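Local coordinates for protein alpha-/beta-galactoside alpha-2,3-sialyltransferase (Photobacterium phosphoreum, PDB 2ZWI) that probably transfers sialic acid from a CMP-linked donor onto the galactose units of alpha- and beta-galactosides, forming alpha-2,3 linkages, at residues M68-E73 with E97-K102; Y117-D122 with F152-E157; E130-I135 with L184-R189. All coordinates share one frame; numbering follows the deposited sequence.

All three contacts join helices or helix ends around the seven-stranded parallel sheet of the N-terminal half of this GT-B glycosyltransferase. Contacts 2 and 3 are neighbours, their centres 12 Å apart and their segments alternating along the chain; Leu120 CD2 of contact 2 lies 3.5 Å from Leu187 CD2 of contact 3, so the two share one apolar layer. Contact 1 stands alone at the surface, its centre 32 Å from that of contact 2 and 35 Å from that of contact 3. Contact 2 comes nearest the nucleotide: the Arg119 side chain is about 13 Å from bound cytidine-5'-monophosphate, whereas contacts 1 and 3 lie away from the ligand and zinc sites.

Contact 1: M68-E73 with E97-K102; sequences MILTNE and EALGKK
Ile69 and Leu99 meet where helices 58-70 and 86-98 end, two consecutive helices of the Rossmann-like half of a GT-B fold; the second helix belongs to the beta-alpha-beta crossover that joins strands 74-82 and 104-110. With chi1 at -68°, Ile69 CG1 lies beside the backbone N and CG2 stands opposite that N, where it touches Leu99 CD1 at 3.9 Å. The same methyl rests on Lys101 CB at 3.8 Å, and Ile69 and Lys101 then run alongside one another, heading opposite ways. Lys101 bends at CB-CG (chi2 -84°), which carries its aliphatic chain along the end of helix 58-70 toward Leu70 and Asn72. Leu70 lies crosswise, at about a right angle to both Leu99 and Lys101; its CD2 is 4.0 Å from Lys101 CE and also meets Leu99 CD2. The patch is therefore mainly aliphatic, with Ile69 buried at its inner side and Leu70 exposed at its outer side. Asn72 and Gly100, the first residue after each helix to leave helical backbone angles, have positive phi. Just before Asn72, Met68 O accepts from Thr71 N and, in the carbonyl plane, from Thr71 OG1 at 2.6 Å.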
loop_
_atom_site.group_PDB
_atom_site.type_symbol
_atom_site.label_atom_id
_atom_site.label_comp_id
_atom_site.label_asym_id
_atom_site.label_seq_id
_atom_site.Cartn_x
_atom_site.Cartn_y
_atom_site.Cartn_z
ATOM N N MET A 68 -3.225 10.370 -28.059
ATOM C CA MET A 68 -4.533 9.694 -28.097
ATOM C C MET A 68 -5.692 10.682 -27.952
ATOM O O MET A 68 -6.674 10.613 -28.708
ATOM C CB MET A 68 -4.629 8.615 -27.022
ATOM C CG MET A 68 -3.658 7.471 -27.236
ATOM S SD MET A 68 -3.859 6.094 -26.094
ATOM C CE MET A 68 -5.286 5.304 -26.834
ATOM N N ILE A 69 -5.576 11.596 -26.986
ATOM C CA ILE A 69 -6.601 12.623 -26.773
ATOM C C ILE A 69 -6.730 13.529 -28.006
ATOM O O ILE A 69 -7.835 13.975 -28.337
ATOM C CB ILE A 69 -6.357 13.439 -25.479
ATOM C CG1 ILE A 69 -6.578 12.547 -24.253
ATOM C CG2 ILE A 69 -7.307 14.626 -25.389
ATOM C CD1 ILE A 69 -5.959 13.071 -22.991
ATOM N N LEU A 70 -5.609 13.767 -28.693
ATOM C CA LEU A 70 -5.609 14.622 -29.886
ATOM C C LEU A 70 -6.383 14.044 -31.084
ATOM O O LEU A 70 -6.720 14.777 -32.018
ATOM C CB LEU A 70 -4.181 15.036 -30.286
ATOM C CG LEU A 70 -3.452 16.065 -29.399
ATOM C CD1 LEU A 70 -2.172 16.522 -30.061
ATOM C CD2 LEU A 70 -4.322 17.277 -29.081
ATOM N N THR A 71 -6.678 12.746 -31.041
ATOM C CA THR A 71 -7.483 12.085 -32.072
ATOM C C THR A 71 -8.964 12.456 -31.970
ATOM O O THR A 71 -9.750 12.162 -32.884
ATOM C CB THR A 71 -7.355 10.541 -32.011
ATOM O OG1 THR A 71 -8.025 10.042 -30.846
ATOM C CG2 THR A 71 -5.881 10.107 -31.998
ATOM N N ASN A 72 -9.332 13.086 -30.849
ATOM C CA ASN A 72 -10.710 13.524 -30.563
ATOM C C ASN A 72 -11.661 12.391 -30.180
ATOM O O ASN A 72 -12.863 12.608 -30.021
ATOM C CB ASN A 72 -11.297 14.335 -31.730
ATOM C CG ASN A 72 -10.715 15.733 -31.823
ATOM O OD1 ASN A 72 -10.180 16.135 -32.864
ATOM N ND2 ASN A 72 -10.819 16.485 -30.735
ATOM N N GLU A 73 -11.118 11.195 -30.014
ATOM C CA GLU A 73 -11.926 10.006 -29.787
ATOM C C GLU A 73 -12.081 9.647 -28.301
ATOM O O GLU A 73 -12.792 8.697 -27.960
ATOM C CB GLU A 73 -11.331 8.829 -30.561
ATOM C CG GLU A 73 -11.198 9.079 -32.069
ATOM C CD GLU A 73 -10.799 7.838 -32.864
ATOM O OE1 GLU A 73 -10.893 6.708 -32.325
ATOM O OE2 GLU A 73 -10.397 7.990 -34.045
ATOM N N GLU A 97 -5.886 18.543 -19.148
ATOM C CA GLU A 97 -6.616 19.826 -19.106
ATOM C C GLU A 97 -6.036 20.880 -20.054
ATOM O O GLU A 97 -6.788 21.652 -20.663
ATOM C CB GLU A 97 -6.645 20.410 -17.684
ATOM C CG GLU A 97 -7.331 19.544 -16.613
ATOM C CD GLU A 97 -8.858 19.606 -16.647
ATOM O OE1 GLU A 97 -9.438 20.044 -17.674
ATOM O OE2 GLU A 97 -9.490 19.212 -15.634
ATOM N N ALA A 98 -4.705 20.911 -20.156
ATOM C CA ALA A 98 -3.983 21.845 -21.035
ATOM C C ALA A 98 -4.464 21.754 -22.481
ATOM O O ALA A 98 -4.659 22.770 -23.135
ATOM C CB ALA A 98 -2.486 21.587 -20.970
ATOM N N LEU A 99 -4.661 20.522 -22.949
ATOM C CA LEU A 99 -5.095 20.240 -24.308
ATOM C C LEU A 99 -6.461 20.853 -24.648
ATOM O O LEU A 99 -6.757 21.084 -25.820
ATOM C CB LEU A 99 -5.078 18.733 -24.585
ATOM C CG LEU A 99 -3.750 17.974 -24.510
ATOM C CD1 LEU A 99 -3.989 16.480 -24.729
ATOM C CD2 LEU A 99 -2.705 18.508 -25.506
ATOM N N GLY A 100 -7.279 21.101 -23.620
ATOM C CA GLY A 100 -8.590 21.754 -23.765
ATOM C C GLY A 100 -9.572 21.009 -24.651
ATOM O O GLY A 100 -10.337 21.622 -25.410
ATOM N N LYS A 101 -9.560 19.684 -24.545
ATOM C CA LYS A 101 -10.373 18.821 -25.402
ATOM C C LYS A 101 -11.637 18.332 -24.697
ATOM O O LYS A 101 -12.305 17.417 -25.181
ATOM C CB LYS A 101 -9.537 17.631 -25.875
ATOM C CG LYS A 101 -8.501 17.946 -26.949
ATOM C CD LYS A 101 -9.147 17.916 -28.317
ATOM C CE LYS A 101 -8.168 18.286 -29.420
ATOM N NZ LYS A 101 -8.918 18.715 -30.644
ATOM N N LYS A 102 -11.947 18.939 -23.550
ATOM C CA LYS A 102 -13.148 18.622 -22.765
ATOM C C LYS A 102 -13.220 17.120 -22.397
ATOM O O LYS A 102 -14.254 16.461 -22.544
ATOM C CB LYS A 102 -14.414 19.100 -23.499
ATOM C CG LYS A 102 -14.504 20.625 -23.697
ATOM C CD LYS A 102 -14.678 21.347 -22.368
ATOM C CE LYS A 102 -15.129 22.784 -22.560
ATOM N NZ LYS A 102 -15.768 23.291 -21.308
#

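Contact 2: Y117-D122 with F152-E157; sequences YVRLYD and FDNSIE
Ile156 presses its side chain against the backbone and first side-chain carbon of Arg119, the tight part of a contact between helix 114-125 and the start of the short helix 156-159 in the N-terminal half of the GT-B fold. Ile156 CG1 is 3.5 Å from Arg119 CB and equally near to Arg119 C. Beyond it, Ile156 CD1 reaches Leu120 CD2 at 3.9 Å, the two side chains crossing at about a right angle. Ile156 and Leu120 are buried here, whereas Arg119 and Asn154 form the looser, partly exposed side. Arg119 runs out extended from CG to NE and brings NH1 to Asn154, the centre of an inverse gamma turn just ahead of the N-cap residue Ser155. Arg119 NH1 donates to Asn154 OD1 at 3.0 Å, with an N-H...O angle of 154°. The donor sits 74° out of the carbonyl plane and so off the lone pairs; separately, the guanidinium and amide planes are 79° apart. Asn154 O is also close to Arg119 NH1, at 2.7 Å. The other end of the amide is fixed from outside, Asn154 ND2 bonding to Leu84 O. With Asp153 OD2 still 5.9 Å from Arg119 NH1, the guanidinium is met across this contact by a neutral amide oxygen rather than a carboxylate, and any attraction to Asp153 is probably long-range.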
loop_
_atom_site.group_PDB
_atom_site.type_symbol
_atom_site.label_atom_id
_atom_site.label_comp_id
_atom_site.label_asym_id
_atom_site.label_seq_id
_atom_site.Cartn_x
_atom_site.Cartn_y
_atom_site.Cartn_z
ATOM N N TYR A 117 -1.161 7.053 7.036
ATOM C CA TYR A 117 -1.745 6.836 8.368
ATOM C C TYR A 117 -1.000 7.585 9.466
ATOM O O TYR A 117 -1.616 8.071 10.423
ATOM C CB TYR A 117 -1.949 5.324 8.636
ATOM C CG TYR A 117 -3.033 4.836 7.705
ATOM C CD1 TYR A 117 -2.727 4.395 6.414
ATOM C CD2 TYR A 117 -4.379 4.920 8.071
ATOM C CE1 TYR A 117 -3.734 4.014 5.529
ATOM C CE2 TYR A 117 -5.390 4.527 7.193
ATOM C CZ TYR A 117 -5.057 4.089 5.927
ATOM O OH TYR A 117 -6.056 3.722 5.064
ATOM N N VAL A 118 0.315 7.715 9.302
ATOM C CA VAL A 118 1.120 8.614 10.146
ATOM C C VAL A 118 0.661 10.072 9.960
ATOM O O VAL A 118 0.449 10.806 10.934
ATOM C CB VAL A 118 2.645 8.425 9.887
ATOM C CG1 VAL A 118 3.473 9.518 10.574
ATOM C CG2 VAL A 118 3.096 7.048 10.397
ATOM N N ARG A 119 0.460 10.471 8.702
ATOM C CA ARG A 119 -0.024 11.803 8.394
ATOM C C ARG A 119 -1.449 12.063 8.910
ATOM O O ARG A 119 -1.728 13.146 9.447
ATOM C CB ARG A 119 0.134 12.083 6.900
ATOM C CG ARG A 119 1.600 12.229 6.523
ATOM C CD ARG A 119 1.840 12.375 5.038
ATOM N NE ARG A 119 3.281 12.423 4.754
ATOM C CZ ARG A 119 3.836 13.243 3.871
ATOM N NH1 ARG A 119 3.086 14.105 3.199
ATOM N NH2 ARG A 119 5.140 13.221 3.669
ATOM N N LEU A 120 -2.332 11.071 8.785
ATOM C CA LEU A 120 -3.692 11.171 9.346
ATOM C C LEU A 120 -3.699 11.338 10.873
ATOM O O LEU A 120 -4.464 12.147 11.418
ATOM C CB LEU A 120 -4.540 9.967 8.935
ATOM C CG LEU A 120 -4.957 9.936 7.458
ATOM C CD1 LEU A 120 -5.565 8.590 7.078
ATOM C CD2 LEU A 120 -5.925 11.063 7.189
ATOM N N TYR A 121 -2.851 10.575 11.561
ATOM C CA TYR A 121 -2.727 10.719 13.004
ATOM C C TYR A 121 -2.281 12.134 13.376
ATOM O O TYR A 121 -2.885 12.778 14.233
ATOM C CB TYR A 121 -1.764 9.692 13.604
ATOM C CG TYR A 121 -1.700 9.807 15.107
ATOM C CD1 TYR A 121 -2.652 9.173 15.903
ATOM C CD2 TYR A 121 -0.725 10.581 15.732
ATOM C CE1 TYR A 121 -2.633 9.291 17.277
ATOM C CE2 TYR A 121 -0.689 10.699 17.139
ATOM C CZ TYR A 121 -1.651 10.044 17.892
ATOM O OH TYR A 121 -1.655 10.137 19.269
ATOM N N ASP A 122 -1.232 12.609 12.714
ATOM C CA ASP A 122 -0.690 13.938 12.966
ATOM C C ASP A 122 -1.752 15.015 12.729
ATOM O O ASP A 122 -1.953 15.896 13.562
ATOM C CB ASP A 122 0.557 14.183 12.110
ATOM C CG ASP A 122 1.800 13.446 12.636
ATOM O OD1 ASP A 122 1.871 13.150 13.843
ATOM O OD2 ASP A 122 2.722 13.179 11.832
ATOM N N PHE A 152 3.066 21.104 -5.770
ATOM C CA PHE A 152 2.092 20.313 -5.026
ATOM C C PHE A 152 2.660 19.811 -3.700
ATOM O O PHE A 152 3.622 19.036 -3.675
ATOM C CB PHE A 152 1.535 19.155 -5.869
ATOM C CG PHE A 152 0.476 18.347 -5.155
ATOM C CD1 PHE A 152 -0.839 18.811 -5.077
ATOM C CD2 PHE A 152 0.802 17.140 -4.533
ATOM C CE1 PHE A 152 -1.821 18.076 -4.408
ATOM C CE2 PHE A 152 -0.164 16.407 -3.860
ATOM C CZ PHE A 152 -1.480 16.879 -3.796
ATOM N N ASP A 153 2.053 20.260 -2.608
ATOM C CA ASP A 153 2.398 19.791 -1.267
ATOM C C ASP A 153 1.521 18.592 -0.909
ATOM O O ASP A 153 0.301 18.712 -0.864
ATOM C CB ASP A 153 2.196 20.911 -0.243
ATOM C CG ASP A 153 2.660 20.516 1.151
ATOM O OD1 ASP A 153 2.112 21.060 2.138
ATOM O OD2 ASP A 153 3.570 19.657 1.256
ATOM N N ASN A 154 2.140 17.438 -0.668
ATOM C CA ASN A 154 1.376 16.223 -0.390
ATOM C C ASN A 154 0.905 16.096 1.075
ATOM O O ASN A 154 1.044 15.055 1.718
ATOM C CB ASN A 154 2.077 14.969 -0.927
ATOM C CG ASN A 154 3.374 14.655 -0.216
ATOM O OD1 ASN A 154 3.883 15.439 0.585
ATOM N ND2 ASN A 154 3.904 13.479 -0.489
ATOM N N SER A 155 0.350 17.184 1.588
ATOM C CA SER A 155 -0.236 17.204 2.919
ATOM C C SER A 155 -1.543 16.401 2.897
ATOM O O SER A 155 -2.098 16.142 1.828
ATOM C CB SER A 155 -0.513 18.651 3.322
ATOM O OG SER A 155 -1.422 19.228 2.400
ATOM N N ILE A 156 -2.024 16.009 4.074
ATOM C CA ILE A 156 -3.265 15.234 4.195
ATOM C C ILE A 156 -4.459 15.883 3.500
ATOM O O ILE A 156 -5.166 15.230 2.716
ATOM C CB ILE A 156 -3.605 14.930 5.682
ATOM C CG1 ILE A 156 -2.887 13.665 6.134
ATOM C CG2 ILE A 156 -5.135 14.796 5.903
ATOM C CD1 ILE A 156 -2.965 12.471 5.143
ATOM N N GLU A 157 -4.666 17.171 3.770
ATOM C CA GLU A 157 -5.802 17.899 3.204
ATOM C C GLU A 157 -5.783 17.946 1.663
ATOM O O GLU A 157 -6.842 17.980 1.024
ATOM C CB GLU A 157 -5.918 19.300 3.828
ATOM C CG GLU A 157 -4.753 20.277 3.536
ATOM C CD GLU A 157 -3.609 20.210 4.540
ATOM O OE1 GLU A 157 -3.460 19.199 5.273
ATOM O OE2 GLU A 157 -2.836 21.181 4.590
#

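Contact 3: E130-I135 with L184-R189; sequences EQEYKI and LTSLKR
Gln131 and Ser186 are joined by a water that donates to Gln131 OE1 at 2.6 Å and accepts from Ser186 N at 2.9 Å. Ser186 lies in the first turn of helix 185-191, right after the N-cap residue Leu184 and Thr185, so the water occupies the place of an acceptor at the helix start. The far end of the Gln131 amide is held as well, its NE2 bonding to Leu126 O and Pro183 O. A second water lies 2.8 Å from Ser186 OG and very close to Glu132 OE2 and Arg189 NH2; its 2.4 Å approach to NH2 is doubtful, which leaves its exact place uncertain. Glu132 OE2 and Arg189 NH2 themselves form only a long salt bridge, 4.0 Å apart, with carboxylate and guanidinium planes turned 83° against each other. Arg189 bends at chi3, folding its guanidinium back so that Thr185 O lies over the centre of one face. Next to these polar groups, Ile135 CD1 packs against Ser186 O at 3.5 Å and Ser186 CB at 3.7 Å, and more distantly against Leu187 CB. The short helical segments point roughly the same way, 32° between their N-to-C directions, and their axes approach to 9.4 Å. Helix 185-191, which connects strands 168-172 and 195-197 of the parallel sheet, is flanked by helix 128-147, while Leu184 packs on Phe123 of helix 114-125 and Leu187 on Ile156 of helix 156-159.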
loop_
_atom_site.group_PDB
_atom_site.type_symbol
_atom_site.label_atom_id
_atom_site.label_comp_id
_atom_site.label_asym_id
_atom_site.label_seq_id
_atom_site.Cartn_x
_atom_site.Cartn_y
_atom_site.Cartn_z
ATOM N N GLU A 130 -8.338 24.317 13.046
ATOM C CA GLU A 130 -7.148 24.316 12.192
ATOM C C GLU A 130 -7.259 23.268 11.086
ATOM O O GLU A 130 -6.855 23.521 9.944
ATOM C CB GLU A 130 -5.861 24.122 13.009
ATOM C CG GLU A 130 -4.587 24.305 12.174
ATOM C CD GLU A 130 -3.297 24.314 12.994
ATOM O OE1 GLU A 130 -2.233 24.660 12.417
ATOM O OE2 GLU A 130 -3.338 23.983 14.203
ATOM N N GLN A 131 -7.811 22.103 11.428
ATOM C CA GLN A 131 -8.176 21.085 10.435
ATOM C C GLN A 131 -9.094 21.655 9.351
ATOM O O GLN A 131 -8.811 21.523 8.149
ATOM C CB GLN A 131 -8.877 19.909 11.109
ATOM C CG GLN A 131 -7.979 19.059 11.990
ATOM C CD GLN A 131 -8.685 17.814 12.483
ATOM O OE1 GLN A 131 -9.501 17.237 11.775
ATOM N NE2 GLN A 131 -8.360 17.386 13.696
ATOM N N GLU A 132 -10.195 22.280 9.779
ATOM C CA GLU A 132 -11.146 22.881 8.841
ATOM C C GLU A 132 -10.488 23.945 7.971
ATOM O O GLU A 132 -10.802 24.062 6.786
ATOM C CB GLU A 132 -12.308 23.514 9.580
ATOM C CG GLU A 132 -13.241 22.521 10.232
ATOM C CD GLU A 132 -14.331 23.216 10.993
ATOM O OE1 GLU A 132 -14.558 24.429 10.742
ATOM O OE2 GLU A 132 -14.962 22.572 11.846
ATOM N N TYR A 133 -9.588 24.726 8.570
ATOM C CA TYR A 133 -8.885 25.770 7.825
ATOM C C TYR A 133 -7.986 25.186 6.735
ATOM O O TYR A 133 -8.057 25.612 5.580
ATOM C CB TYR A 133 -8.086 26.690 8.755
ATOM C CG TYR A 133 -7.339 27.775 8.003
ATOM C CD1 TYR A 133 -8.034 28.763 7.303
ATOM C CD2 TYR A 133 -5.939 27.799 7.967
ATOM C CE1 TYR A 133 -7.368 29.762 6.598
ATOM C CE2 TYR A 133 -5.253 28.809 7.258
ATOM C CZ TYR A 133 -5.986 29.781 6.580
ATOM O OH TYR A 133 -5.351 30.775 5.875
ATOM N N LYS A 134 -7.159 24.207 7.099
ATOM C CA LYS A 134 -6.288 23.535 6.131
ATOM C C LYS A 134 -7.102 22.917 4.982
ATOM O O LYS A 134 -6.717 23.020 3.811
ATOM C CB LYS A 134 -5.434 22.473 6.827
ATOM C CG LYS A 134 -4.353 23.046 7.744
ATOM C CD LYS A 134 -3.424 21.933 8.234
ATOM C CE LYS A 134 -2.138 22.480 8.879
ATOM N NZ LYS A 134 -1.343 23.318 7.937
ATOM N N ILE A 135 -8.232 22.304 5.337
ATOM C CA ILE A 135 -9.184 21.768 4.370
ATOM C C ILE A 135 -9.775 22.856 3.451
ATOM O O ILE A 135 -9.854 22.661 2.238
ATOM C CB ILE A 135 -10.286 20.943 5.067
ATOM C CG1 ILE A 135 -9.732 19.564 5.463
ATOM C CG2 ILE A 135 -11.515 20.783 4.167
ATOM C CD1 ILE A 135 -10.549 18.874 6.529
ATOM N N LEU A 184 -11.268 13.092 13.347
ATOM C CA LEU A 184 -11.089 13.314 11.919
ATOM C C LEU A 184 -12.394 13.675 11.200
ATOM O O LEU A 184 -12.491 13.560 9.969
ATOM C CB LEU A 184 -10.417 12.102 11.276
ATOM C CG LEU A 184 -8.924 11.878 11.554
ATOM C CD1 LEU A 184 -8.483 10.495 11.057
ATOM C CD2 LEU A 184 -8.061 12.977 10.927
ATOM N N THR A 185 -13.376 14.135 11.971
ATOM C CA THR A 185 -14.686 14.537 11.443
ATOM C C THR A 185 -14.545 15.505 10.270
ATOM O O THR A 185 -15.207 15.343 9.245
ATOM C CB THR A 185 -15.585 15.159 12.566
ATOM O OG1 THR A 185 -15.786 14.189 13.595
ATOM C CG2 THR A 185 -16.957 15.560 12.024
ATOM N N SER A 186 -13.662 16.495 10.415
ATOM C CA SER A 186 -13.433 17.501 9.371
ATOM C C SER A 186 -13.099 16.900 8.002
ATOM O O SER A 186 -13.644 17.328 6.984
ATOM C CB SER A 186 -12.330 18.457 9.801
ATOM O OG SER A 186 -12.729 19.157 10.968
ATOM N N LEU A 187 -12.211 15.910 7.990
ATOM C CA LEU A 187 -11.796 15.234 6.751
ATOM C C LEU A 187 -12.842 14.237 6.259
ATOM O O LEU A 187 -13.068 14.116 5.046
ATOM C CB LEU A 187 -10.444 14.534 6.936
ATOM C CG LEU A 187 -9.807 13.855 5.714
ATOM C CD1 LEU A 187 -9.639 14.816 4.532
ATOM C CD2 LEU A 187 -8.465 13.256 6.111
ATOM N N LYS A 188 -13.467 13.534 7.204
ATOM C CA LYS A 188 -14.526 12.569 6.892
ATOM C C LYS A 188 -15.628 13.224 6.053
ATOM O O LYS A 188 -16.087 12.646 5.054
ATOM C CB LYS A 188 -15.093 11.951 8.187
ATOM C CG LYS A 188 -16.272 10.978 8.025
ATOM C CD LYS A 188 -15.923 9.758 7.172
ATOM C CE LYS A 188 -17.011 8.692 7.280
ATOM N NZ LYS A 188 -16.727 7.494 6.437
ATOM N N ARG A 189 -16.030 14.436 6.440
ATOM C CA ARG A 189 -17.062 15.173 5.713
ATOM C C ARG A 189 -16.710 15.396 4.256
ATOM O O ARG A 189 -17.589 15.412 3.413
ATOM C CB ARG A 189 -17.338 16.524 6.364
ATOM C CG ARG A 189 -18.505 16.515 7.339
ATOM C CD ARG A 189 -18.967 17.942 7.643
ATOM N NE ARG A 189 -17.823 18.798 7.917
ATOM C CZ ARG A 189 -17.338 19.034 9.132
ATOM N NH1 ARG A 189 -17.919 18.503 10.206
ATOM N NH2 ARG A 189 -16.287 19.828 9.268
HETATM O O HOH W 1 -11.946 17.023 12.707
HETATM O O HOH W 2 -15.330 20.101 11.494
#